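PDB 2D81: PHB depolymerase from Penicillium funiculosum, which hydrolyses the ester bonds of the biopolyester poly(3-hydroxybutyrate), using an alpha/beta hydrolase fold whose order is circularly permuted. Local coordinates for residues Y48-Y56 against A271-S279. Residues are numbered along the deposited sequence; the frame is centred on the assembly and turned at random.
Sequences YDCARNQYY and AIWNGGVLS. With RB3 ((1R)-3-{[(1R)-3-methoxy-1-methyl-3-oxopropyl]oxy}-1-methyl-3-oxopropyl (3R)-3-hydroxybutanoate), chain C.
The aliphatic part of Arg52 lies over one face of the Trp273 indole, joining two loops of the alpha/beta hydrolase fold beside the pocket that holds the bound hydroxybutyrate trimer: the one after strand 39-43 and the one between strands 269-271 and 277-280. Followed outward, Arg52 CB rests above Trp273 CE3 and CD2, and CG makes a CH-pi contact 4.1 Å from the centroid of the five-membered ring of Trp273. The chain then bends (chi3 -73°): NE turns to the syn lone pair of Asp49 OD2, 2.8 Å away in a salt bridge. Arg52 CZ lies 3.6 Å from Trp273 NE1, which sits over one face of the guanidinium, tilted 39° from the indole. NH1 comes within 3.4 Å of Trp273 CZ2 and also has Asp296 and Ser293 as partners; NH2 approaches NE1, but two donors make no hydrogen bond. Trp273 NE1 donates to the Ser293 carbonyl. With an alanine here the indole is gone, and the arginine chain would probably lose its supporting surface and turn more freely. Farther along, Leu278 CD2 packs 3.7 Å from Tyr56 CE2, both residues bordering the trimer. Between these groups the Asn274 amide joins the loops, its ND2 donating to Gln54 O at 2.9 Å from above the carbonyl plane.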
loop_
_atom_site.group_PDB
_atom_site.type_symbol
_atom_site.label_atom_id
_atom_site.label_comp_id
_atom_site.label_asym_id
_atom_site.label_seq_id
_atom_site.Cartn_x
_atom_site.Cartn_y
_atom_site.Cartn_z
ATOM N N TYR A 48 9.648 -3.769 -7.238
ATOM C CA TYR A 48 8.648 -4.056 -8.253
ATOM C C TYR A 48 9.076 -5.269 -9.087
ATOM O O TYR A 48 10.171 -5.284 -9.646
ATOM C CB TYR A 48 8.479 -2.844 -9.167
ATOM C CG TYR A 48 7.571 -3.115 -10.338
ATOM C CD1 TYR A 48 6.182 -3.093 -10.190
ATOM C CD2 TYR A 48 8.099 -3.457 -11.580
ATOM C CE1 TYR A 48 5.343 -3.408 -11.252
ATOM C CE2 TYR A 48 7.270 -3.776 -12.649
ATOM C CZ TYR A 48 5.897 -3.753 -12.479
ATOM O OH TYR A 48 5.083 -4.104 -13.524
ATOM N N ASP A 49 8.204 -6.274 -9.161
ATOM C CA ASP A 49 8.425 -7.478 -9.972
ATOM C C ASP A 49 9.497 -8.373 -9.351
ATOM O O ASP A 49 10.069 -9.226 -10.027
ATOM C CB ASP A 49 8.835 -7.097 -11.408
ATOM C CG ASP A 49 8.485 -8.178 -12.435
ATOM O OD1 ASP A 49 9.371 -8.577 -13.220
ATOM O OD2 ASP A 49 7.316 -8.614 -12.472
ATOM N N CYS A 50 9.751 -8.188 -8.058
ATOM C CA CYS A 50 10.833 -8.909 -7.385
ATOM C C CYS A 50 10.733 -10.421 -7.588
ATOM O O CYS A 50 11.731 -11.087 -7.863
ATOM C CB CYS A 50 10.835 -8.603 -5.880
ATOM S SG CYS A 50 12.399 -9.094 -5.070
ATOM N N ALA A 51 9.526 -10.962 -7.454
ATOM C CA ALA A 51 9.360 -12.408 -7.349
ATOM C C ALA A 51 9.040 -13.099 -8.670
ATOM O O ALA A 51 8.674 -14.275 -8.678
ATOM C CB ALA A 51 8.277 -12.733 -6.322
ATOM N N ARG A 52 9.172 -12.388 -9.787
ATOM C CA ARG A 52 8.798 -12.988 -11.064
ATOM C C ARG A 52 9.840 -13.986 -11.555
ATOM O O ARG A 52 9.487 -15.049 -12.070
ATOM C CB ARG A 52 8.569 -11.917 -12.138
ATOM C CG ARG A 52 8.058 -12.499 -13.458
ATOM C CD ARG A 52 7.854 -11.433 -14.522
ATOM N NE ARG A 52 6.680 -10.597 -14.277
ATOM C CZ ARG A 52 5.456 -10.862 -14.727
ATOM N NH1 ARG A 52 4.457 -10.036 -14.450
ATOM N NH2 ARG A 52 5.229 -11.944 -15.463
ATOM N N ASN A 53 11.120 -13.653 -11.396
ATOM C CA ASN A 53 12.184 -14.489 -11.950
ATOM C C ASN A 53 13.205 -14.974 -10.924
ATOM O O ASN A 53 14.247 -15.526 -11.286
ATOM C CB ASN A 53 12.903 -13.746 -13.081
ATOM C CG ASN A 53 11.985 -13.442 -14.248
ATOM O OD1 ASN A 53 11.534 -12.310 -14.424
ATOM N ND2 ASN A 53 11.692 -14.460 -15.048
ATOM N N GLN A 54 12.902 -14.767 -9.647
ATOM C CA GLN A 54 13.644 -15.405 -8.568
ATOM C C GLN A 54 12.631 -15.776 -7.493
ATOM O O GLN A 54 11.571 -15.155 -7.393
ATOM C CB GLN A 54 14.702 -14.447 -8.011
ATOM C CG GLN A 54 14.140 -13.260 -7.246
ATOM C CD GLN A 54 15.120 -12.104 -7.158
ATOM O OE1 GLN A 54 16.308 -12.297 -6.881
ATOM N NE2 GLN A 54 14.624 -10.892 -7.388
ATOM N N TYR A 55 12.936 -16.798 -6.700
ATOM C CA TYR A 55 11.941 -17.310 -5.770
ATOM C C TYR A 55 11.615 -16.242 -4.727
ATOM O O TYR A 55 12.482 -15.461 -4.334
ATOM C CB TYR A 55 12.446 -18.584 -5.088
ATOM C CG TYR A 55 11.334 -19.400 -4.472
ATOM C CD1 TYR A 55 10.331 -19.953 -5.270
ATOM C CD2 TYR A 55 11.268 -19.603 -3.094
ATOM C CE1 TYR A 55 9.291 -20.689 -4.712
ATOM C CE2 TYR A 55 10.228 -20.338 -2.524
ATOM C CZ TYR A 55 9.245 -20.877 -3.341
ATOM O OH TYR A 55 8.218 -21.606 -2.788
ATOM N N TYR A 56 10.359 -16.197 -4.293
ATOM C CA TYR A 56 9.889 -15.070 -3.498
ATOM C C TYR A 56 10.619 -14.942 -2.159
ATOM O O TYR A 56 10.743 -13.841 -1.625
ATOM C CB TYR A 56 8.374 -15.179 -3.272
ATOM C CG TYR A 56 7.977 -16.186 -2.220
ATOM C CD1 TYR A 56 7.900 -15.824 -0.876
ATOM C CD2 TYR A 56 7.705 -17.509 -2.562
ATOM C CE1 TYR A 56 7.565 -16.753 0.104
ATOM C CE2 TYR A 56 7.368 -18.449 -1.590
ATOM C CZ TYR A 56 7.301 -18.063 -0.262
ATOM O OH TYR A 56 6.972 -18.983 0.706
ATOM N N ALA A 271 -0.487 -22.034 -8.916
ATOM C CA ALA A 271 0.795 -21.888 -9.591
ATOM C C ALA A 271 1.208 -20.425 -9.483
ATOM O O ALA A 271 0.393 -19.528 -9.701
ATOM C CB ALA A 271 0.668 -22.292 -11.054
ATOM N N ILE A 272 2.464 -20.178 -9.132
ATOM C CA ILE A 272 2.946 -18.803 -9.047
ATOM C C ILE A 272 4.016 -18.550 -10.102
ATOM O O ILE A 272 4.314 -19.433 -10.910
ATOM C CB ILE A 272 3.504 -18.479 -7.639
ATOM C CG1 ILE A 272 4.553 -19.513 -7.225
ATOM C CG2 ILE A 272 2.365 -18.448 -6.631
ATOM C CD1 ILE A 272 5.255 -19.168 -5.914
ATOM N N TRP A 273 4.582 -17.345 -10.112
ATOM C CA TRP A 273 5.509 -16.968 -11.176
ATOM C C TRP A 273 6.656 -17.954 -11.367
ATOM O O TRP A 273 6.987 -18.310 -12.498
ATOM C CB TRP A 273 6.088 -15.571 -10.932
ATOM C CG TRP A 273 5.194 -14.454 -11.382
ATOM C CD1 TRP A 273 4.407 -14.431 -12.500
ATOM C CD2 TRP A 273 5.048 -13.170 -10.763
ATOM N NE1 TRP A 273 3.783 -13.211 -12.616
ATOM C CE2 TRP A 273 4.159 -12.418 -11.562
ATOM C CE3 TRP A 273 5.584 -12.580 -9.611
ATOM C CZ2 TRP A 273 3.794 -11.105 -11.247
ATOM C CZ3 TRP A 273 5.223 -11.273 -9.298
ATOM C CH2 TRP A 273 4.334 -10.551 -10.114
ATOM N N ASN A 274 7.268 -18.390 -10.271
ATOM C CA ASN A 274 8.359 -19.356 -10.366
ATOM C C ASN A 274 8.502 -20.148 -9.075
ATOM O O ASN A 274 8.132 -19.674 -7.999
ATOM C CB ASN A 274 9.673 -18.636 -10.686
ATOM C CG ASN A 274 10.282 -17.960 -9.471
ATOM O OD1 ASN A 274 10.990 -18.591 -8.682
ATOM N ND2 ASN A 274 9.998 -16.675 -9.306
ATOM N N GLY A 275 9.035 -21.361 -9.187
ATOM C CA GLY A 275 9.243 -22.185 -8.011
ATOM C C GLY A 275 8.084 -23.116 -7.705
ATOM O O GLY A 275 8.081 -23.789 -6.673
ATOM N N GLY A 276 7.092 -23.151 -8.590
ATOM C CA GLY A 276 6.006 -24.103 -8.438
ATOM C C GLY A 276 4.681 -23.520 -7.977
ATOM O O GLY A 276 4.081 -22.694 -8.664
ATOM N N VAL A 277 4.220 -23.961 -6.811
ATOM C CA VAL A 277 2.883 -23.616 -6.337
ATOM C C VAL A 277 2.941 -23.024 -4.939
ATOM O O VAL A 277 3.940 -23.173 -4.232
ATOM C CB VAL A 277 1.969 -24.854 -6.296
ATOM C CG1 VAL A 277 1.928 -25.510 -7.663
ATOM C CG2 VAL A 277 2.461 -25.831 -5.237
ATOM N N LEU A 278 1.861 -22.361 -4.543
ATOM C CA LEU A 278 1.794 -21.730 -3.233
ATOM C C LEU A 278 0.346 -21.360 -2.912
ATOM O O LEU A 278 -0.412 -20.952 -3.796
ATOM C CB LEU A 278 2.667 -20.471 -3.223
ATOM C CG LEU A 278 3.058 -19.909 -1.856
ATOM C CD1 LEU A 278 4.049 -20.855 -1.191
ATOM C CD2 LEU A 278 3.675 -18.530 -2.017
ATOM N N SER A 279 -0.039 -21.510 -1.650
ATOM C CA SER A 279 -1.347 -21.053 -1.203
ATOM C C SER A 279 -1.210 -19.667 -0.580
ATOM O O SER A 279 -0.101 -19.140 -0.467
ATOM C CB SER A 279 -1.942 -22.041 -0.193
ATOM O OG SER A 279 -1.062 -22.266 0.896
HETATM O O1M RB3 C . 5.930 -12.266 6.466
HETATM C C1A RB3 C . 5.148 -11.579 5.774
HETATM O O1A RB3 C . 3.899 -11.628 5.814
HETATM C C2A RB3 C . 5.778 -10.589 4.792
HETATM C C3A RB3 C . 5.304 -10.848 3.360
HETATM C C4A RB3 C . 5.988 -9.842 2.432
HETATM O O3A RB3 C . 5.671 -12.183 2.975
HETATM C C1B RB3 C . 4.722 -12.782 2.205
HETATM O O1B RB3 C . 3.919 -12.111 1.559
HETATM C C2B RB3 C . 4.679 -14.312 2.168
HETATM C C3B RB3 C . 3.850 -14.868 1.007
HETATM C C4B RB3 C . 4.460 -14.493 -0.346
HETATM O O3B RB3 C . 3.814 -16.301 1.104
HETATM C C1C RB3 C . 2.824 -16.742 1.927
HETATM O O1C RB3 C . 2.512 -16.095 2.927
HETATM C C2C RB3 C . 2.116 -18.058 1.600
HETATM C C3C RB3 C . 2.293 -19.074 2.731
HETATM C C4C RB3 C . 1.607 -20.395 2.379
HETATM O O3C RB3 C . 3.686 -19.284 2.971
HETATM O O HOH W 1 8.863 -16.321 -14.329
HETATM O O HOH W 2 6.642 -22.651 -4.657
HETATM O O HOH W 3 8.459 -17.426 -6.084
#